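Local coordinates for SsRai1 (Scheffersomyces stipitis, PDB 5BTO), which hydrolyses NAD caps and other 5'-end structures from RNA with the help of a divalent metal cation, and stabilises and stimulates the exoribonuclease RAT1, at residues 39-43 / 44-48; 89-92 / 93-96; 105-109 / 110-114. All blocks are in the same frame, centred on the assembly; numbering follows the deposited sequence.

Contact 1: residues 39-43 / 44-48; sequences EFVYD and QKIVK
With CG anti to the backbone N (chi1 180°), Asp43 turns its carboxylate forward, toward the first turn of helix 44-50, where OD1 meets the backbone N of Ile46; Gln44, bent at chi2 (-56°), folds its amide the other way, onto the carbonyl of Tyr42. This is a helix N-cap just after strand 40-41, the outermost strand on its side of the large mixed sheet. Asp43 OD1 accepts from Ile46 N at 2.9 Å through its anti lone pair, the one turned away from OD2, and the bond is nearly straight at 170°. The same oxygen lies 3.4 Å from CG1 of Ile46, whose side chain lies alongside the carboxylate. Asp43 also opens the helical bonding through its backbone, O taking the N-H of Val47 at 2.9 Å. Replacing Asp43 by an alanine is likely to leave Ile46 N without its capping acceptor and let the start of the helix fray. The Gln44 amide lies flat toward its acceptor: Tyr42 O sits close to the amide plane, whereas NE2 approaches from above the carbonyl plane, 3.0 Å from that oxygen. NE2 also bonds Ala31 O of neighbouring strand 27-34, so one amide nitrogen ties the cap to the sheet. Beneath the turn, Val41 points at the helix and ends the strand in apolar contact with it. Its CG1 reaches both Ile46, whose side chain it crosses at about a right angle, and Val47, which it passes in the opposite direction; the closer approach is Val41 CG1 to Val47 CG2, 3.6 Å.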
# COMPACT_ATOMS: atom_id res chain seq x y z
N GLU A 39 23.99 29.92 19.93
CA GLU A 39 23.71 30.88 18.87
C GLU A 39 24.01 30.27 17.50
O GLU A 39 24.90 29.43 17.37
CB GLU A 39 24.54 32.15 19.07
CG GLU A 39 24.30 32.85 20.40
CD GLU A 39 22.97 33.59 20.45
OE1 GLU A 39 22.39 33.86 19.38
OE2 GLU A 39 22.50 33.89 21.57
N PHE A 40 23.28 30.70 16.48
CA PHE A 40 23.49 30.17 15.13
C PHE A 40 24.52 30.95 14.33
O PHE A 40 24.61 32.18 14.45
CB PHE A 40 22.16 30.06 14.38
CG PHE A 40 21.27 28.97 14.90
CD1 PHE A 40 21.48 27.66 14.53
CD2 PHE A 40 20.24 29.26 15.77
CE1 PHE A 40 20.68 26.65 15.01
CE2 PHE A 40 19.42 28.25 16.26
CZ PHE A 40 19.64 26.95 15.88
N VAL A 41 25.31 30.22 13.54
CA VAL A 41 26.37 30.80 12.72
C VAL A 41 26.09 30.48 11.26
O VAL A 41 25.86 29.33 10.91
CB VAL A 41 27.73 30.19 13.09
CG1 VAL A 41 28.86 30.87 12.33
CG2 VAL A 41 27.94 30.26 14.60
N TYR A 42 26.11 31.51 10.40
CA TYR A 42 25.67 31.36 9.01
C TYR A 42 26.74 31.66 7.96
O TYR A 42 26.61 31.24 6.81
CB TYR A 42 24.43 32.23 8.73
CG TYR A 42 23.24 31.83 9.56
CD1 TYR A 42 22.53 30.67 9.28
CD2 TYR A 42 22.82 32.61 10.63
CE1 TYR A 42 21.44 30.30 10.03
CE2 TYR A 42 21.72 32.25 11.40
CZ TYR A 42 21.03 31.08 11.09
OH TYR A 42 19.94 30.69 11.84
N ASP A 43 27.79 32.39 8.35
CA ASP A 43 28.87 32.73 7.43
C ASP A 43 29.65 31.49 7.07
O ASP A 43 30.11 30.77 7.96
CB ASP A 43 29.80 33.77 8.05
CG ASP A 43 30.94 34.15 7.12
OD1 ASP A 43 31.99 33.49 7.17
OD2 ASP A 43 30.78 35.11 6.34
N GLN A 44 29.81 31.23 5.78
CA GLN A 44 30.40 29.96 5.34
C GLN A 44 31.85 29.81 5.78
O GLN A 44 32.26 28.73 6.21
CB GLN A 44 30.29 29.79 3.82
CG GLN A 44 28.85 29.73 3.32
CD GLN A 44 28.06 28.63 4.00
OE1 GLN A 44 28.17 27.46 3.64
NE2 GLN A 44 27.29 29.00 5.01
N LYS A 45 32.63 30.88 5.68
CA LYS A 45 34.02 30.79 6.07
C LYS A 45 34.16 30.50 7.56
O LYS A 45 34.92 29.61 7.95
CB LYS A 45 34.77 32.07 5.71
CG LYS A 45 36.27 31.96 5.95
CD LYS A 45 37.01 33.11 5.29
CE LYS A 45 38.50 32.82 5.22
NZ LYS A 45 39.08 32.59 6.56
N ILE A 46 33.43 31.24 8.38
CA ILE A 46 33.45 31.04 9.83
C ILE A 46 32.96 29.65 10.23
O ILE A 46 33.57 29.00 11.09
CB ILE A 46 32.62 32.12 10.56
CG1 ILE A 46 33.23 33.51 10.32
CG2 ILE A 46 32.54 31.82 12.05
CD1 ILE A 46 32.50 34.62 11.05
N VAL A 47 31.87 29.19 9.63
CA VAL A 47 31.37 27.86 9.93
C VAL A 47 32.43 26.80 9.65
O VAL A 47 32.67 25.91 10.47
CB VAL A 47 30.08 27.53 9.15
CG1 VAL A 47 29.74 26.06 9.26
CG2 VAL A 47 28.93 28.38 9.67
N LYS A 48 33.05 26.89 8.48
CA LYS A 48 34.05 25.92 8.07
C LYS A 48 35.35 26.01 8.89
O LYS A 48 35.97 24.99 9.18
CB LYS A 48 34.36 26.07 6.58
CG LYS A 48 33.17 25.80 5.67
CD LYS A 48 32.98 24.32 5.43
CE LYS A 48 31.66 24.03 4.73
NZ LYS A 48 31.62 22.63 4.24

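Contact 2: residues 89-92 / 93-96; sequences CLLT and ALTK
Two successive turns of helix 87-101, an alpha-helix lying against the large mixed sheet, meet here through i to i+3 and i to i+4 contacts. The backbone bonds run from Ala93 N to Cys89 O, from Leu94 N to Leu90 O and from Thr95 N to Leu91 O, and end with a longer one from Lys96 N to Thr92 O (3.3 Å). Leu91 O carries a double load. Thr95 N gives its hydrogen to Leu91 O at 2.9 Å, and OG1 of the same residue bonds that oxygen too, the two donors arriving from opposite faces of the carbonyl plane. Thr95 can do this because OG1 stands beside its own backbone N (chi1 -64°), folded back toward the preceding turn; the bond fixes the rotation of the side chain and satisfies the hydroxyl within the helix. Thr92 repeats the habit one turn earlier, OG1 bonding Lys88 O. On the buried side, Leu91 CD2 and Leu94 CD2 touch loosely at 4.3 Å, and Phe394 of helix 392-400 packs against both leucines and Thr95. CB of Ala93 lies 3.7 Å from Cys89 O, and both Phe30 and Phe32 of strand 27-34 come up against this small residue. Leu94 CB lies beyond the oxygen of the turn before, 3.4 Å from Leu90 O, while Thr95 OG1 sits 2.8 Å from Leu91 O.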
# COMPACT_ATOMS: atom_id res chain seq x y z
N CYS A 89 15.91 28.39 11.38
CA CYS A 89 17.34 28.51 11.11
C CYS A 89 17.71 27.97 9.73
O CYS A 89 18.53 28.56 9.03
CB CYS A 89 18.20 27.88 12.23
SG CYS A 89 17.89 26.14 12.62
N LEU A 90 17.09 26.86 9.33
CA LEU A 90 17.29 26.34 7.98
C LEU A 90 16.90 27.39 6.94
O LEU A 90 17.64 27.62 5.97
CB LEU A 90 16.50 25.03 7.78
CG LEU A 90 16.56 24.41 6.38
CD1 LEU A 90 18.01 24.27 5.90
CD2 LEU A 90 15.83 23.05 6.36
N LEU A 91 15.75 28.02 7.12
CA LEU A 91 15.33 29.05 6.16
C LEU A 91 16.24 30.26 6.17
O LEU A 91 16.46 30.89 5.14
CB LEU A 91 13.89 29.48 6.41
CG LEU A 91 12.91 28.34 6.18
CD1 LEU A 91 11.49 28.83 6.40
CD2 LEU A 91 13.08 27.77 4.78
N THR A 92 16.76 30.61 7.34
CA THR A 92 17.72 31.71 7.42
C THR A 92 18.96 31.39 6.59
O THR A 92 19.43 32.21 5.80
CB THR A 92 18.11 32.03 8.88
OG1 THR A 92 16.94 32.40 9.62
CG2 THR A 92 19.13 33.18 8.93
N ALA A 93 19.48 30.17 6.74
CA ALA A 93 20.65 29.76 5.99
C ALA A 93 20.35 29.66 4.49
O ALA A 93 21.17 30.02 3.66
CB ALA A 93 21.18 28.43 6.52
N LEU A 94 19.16 29.16 4.15
CA LEU A 94 18.78 28.99 2.75
C LEU A 94 18.64 30.34 2.05
O LEU A 94 19.04 30.51 0.90
CB LEU A 94 17.46 28.22 2.64
CG LEU A 94 16.89 28.05 1.23
CD1 LEU A 94 17.84 27.30 0.31
CD2 LEU A 94 15.53 27.33 1.31
N THR A 95 18.07 31.31 2.76
CA THR A 95 17.91 32.65 2.21
C THR A 95 19.28 33.22 1.85
O THR A 95 19.47 33.79 0.77
CB THR A 95 17.19 33.57 3.20
OG1 THR A 95 15.86 33.08 3.42
CG2 THR A 95 17.11 34.99 2.65
N LYS A 96 20.23 33.06 2.76
CA LYS A 96 21.58 33.58 2.53
C LYS A 96 22.20 32.91 1.31
O LYS A 96 22.82 33.56 0.47
CB LYS A 96 22.42 33.34 3.78
CG LYS A 96 23.85 33.89 3.71
CD LYS A 96 24.55 33.61 5.03
CE LYS A 96 25.99 34.15 5.03
NZ LYS A 96 26.02 35.62 4.80

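Contact 3: residues 105-109 / 110-114; sequences EKVNV and DIITY
Val109 lays its CG2 methyl against the CG1 methylene of Ile112, 3.7 Å away, where the loop after helix 87-101 runs into strand 111-114 of the large mixed sheet. The methyl gets there from the crowded position: with CG1 beside the backbone N (chi1 -59°), CG2 falls between that nitrogen and the carbonyl carbon and projects forward along the chain. Val109 CG2 also passes 3.5 Å from Ile111 O, so the valine spans the entry to the strand. The loop turns just before it in an inverse gamma turn centred on Asn108, closed by a weak bond from Val109 N to Val107 O (3.0 Å). That turn brings Val107 round to the same isoleucine. Ile112 thus receives two valines at different points along its side chain, Val109 at CG1 and Val107 at the terminal CD1, all three residues buried; Leu94 of helix 87-101 packs on both Val107 and Ile112. No hydrogen bond joins the two segments, and the strand is held instead by its neighbours: Ile112 bonds Leu143 through the backbone, and Ile111 bonds Lys229 and Leu231. Asp110 points away from residues 105-109, its carboxylate held by OD1 in a salt bridge with Arg353 and by OD2 accepting from Lys229 N. The looser of the two valine contacts is Val107 CG1 to Ile112 CD1, 4.2 Å.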
# COMPACT_ATOMS: atom_id res chain seq x y z
N GLU A 105 18.05 33.44 -7.07
CA GLU A 105 16.92 32.59 -7.42
C GLU A 105 16.72 31.52 -6.34
O GLU A 105 17.64 31.18 -5.59
CB GLU A 105 17.13 31.93 -8.79
CG GLU A 105 17.46 32.89 -9.94
CD GLU A 105 16.25 33.66 -10.47
OE1 GLU A 105 15.11 33.34 -10.10
OE2 GLU A 105 16.46 34.60 -11.28
N LYS A 106 15.50 31.01 -6.25
CA LYS A 106 15.19 29.97 -5.27
C LYS A 106 15.93 28.69 -5.61
O LYS A 106 16.17 28.40 -6.79
CB LYS A 106 13.68 29.72 -5.18
CG LYS A 106 13.08 28.99 -6.38
CD LYS A 106 11.56 28.87 -6.26
CE LYS A 106 10.98 28.14 -7.47
NZ LYS A 106 9.48 28.15 -7.45
N VAL A 107 16.30 27.92 -4.59
CA VAL A 107 16.99 26.65 -4.80
C VAL A 107 16.11 25.73 -5.63
O VAL A 107 14.88 25.69 -5.46
CB VAL A 107 17.38 25.99 -3.45
CG1 VAL A 107 16.13 25.68 -2.63
CG2 VAL A 107 18.20 24.72 -3.67
N ASN A 108 16.73 24.97 -6.52
CA ASN A 108 16.00 24.14 -7.47
C ASN A 108 15.69 22.76 -6.92
O ASN A 108 16.29 21.77 -7.33
CB ASN A 108 16.78 24.01 -8.77
CG ASN A 108 16.03 23.24 -9.83
OD1 ASN A 108 14.81 23.36 -9.96
ND2 ASN A 108 16.75 22.41 -10.58
N VAL A 109 14.75 22.70 -5.98
CA VAL A 109 14.28 21.43 -5.42
C VAL A 109 12.76 21.43 -5.25
O VAL A 109 12.12 22.49 -5.32
CB VAL A 109 14.92 21.11 -4.05
CG1 VAL A 109 16.44 21.03 -4.17
CG2 VAL A 109 14.51 22.13 -3.00
N ASP A 110 12.21 20.24 -5.01
CA ASP A 110 10.78 20.08 -4.78
C ASP A 110 10.45 20.08 -3.30
O ASP A 110 9.35 20.50 -2.90
CB ASP A 110 10.31 18.75 -5.38
CG ASP A 110 10.55 18.67 -6.87
OD1 ASP A 110 9.96 19.50 -7.60
OD2 ASP A 110 11.30 17.79 -7.32
N ILE A 111 11.38 19.59 -2.48
CA ILE A 111 11.13 19.42 -1.05
C ILE A 111 12.30 19.96 -0.23
O ILE A 111 13.45 19.75 -0.59
CB ILE A 111 10.93 17.92 -0.69
CG1 ILE A 111 9.70 17.34 -1.39
CG2 ILE A 111 10.82 17.73 0.83
CD1 ILE A 111 9.66 15.81 -1.32
N ILE A 112 11.99 20.65 0.86
CA ILE A 112 13.01 21.21 1.75
C ILE A 112 12.73 20.68 3.16
O ILE A 112 11.64 20.89 3.69
CB ILE A 112 12.95 22.75 1.74
CG1 ILE A 112 13.41 23.28 0.38
CG2 ILE A 112 13.80 23.36 2.89
CD1 ILE A 112 13.02 24.74 0.10
N THR A 113 13.69 19.97 3.77
CA THR A 113 13.41 19.35 5.05
C THR A 113 14.69 18.94 5.76
O THR A 113 15.79 19.28 5.31
CB THR A 113 12.49 18.12 4.86
OG1 THR A 113 12.01 17.65 6.12
CG2 THR A 113 13.22 17.00 4.12
N TYR A 114 14.54 18.22 6.87
CA TYR A 114 15.68 17.73 7.64
C TYR A 114 15.90 16.23 7.43
O TYR A 114 14.95 15.44 7.33
CB TYR A 114 15.47 17.99 9.14
CG TYR A 114 15.88 19.37 9.60
CD1 TYR A 114 17.21 19.65 9.90
CD2 TYR A 114 14.96 20.38 9.76
CE1 TYR A 114 17.60 20.90 10.31
CE2 TYR A 114 15.34 21.65 10.18
CZ TYR A 114 16.66 21.90 10.46
OH TYR A 114 17.06 23.15 10.88

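Helix 87-101, the site of contact 2, lies between the other two contacts and touches both. Toward contact 1, Tyr42 packs on it, with OH 3.3 Å from Cys89 CB and CZ 3.6 Å from Thr92 CG2. Toward contact 3, Leu94 meets the loop and the strand, CD1 lying 3.8 Å from Val107 CG1. Contacts 1 and 3 do not touch, their nearest atoms about 7 Å apart, yet both reach the large mixed sheet. The substrate-binding Tyr114 ends segment 110-114; its OH lies 3.6 Å from Cys89 SG, placing contact 2 directly beside it, whereas the side chains of Tyr42 and Tyr114 are about 8 Å apart.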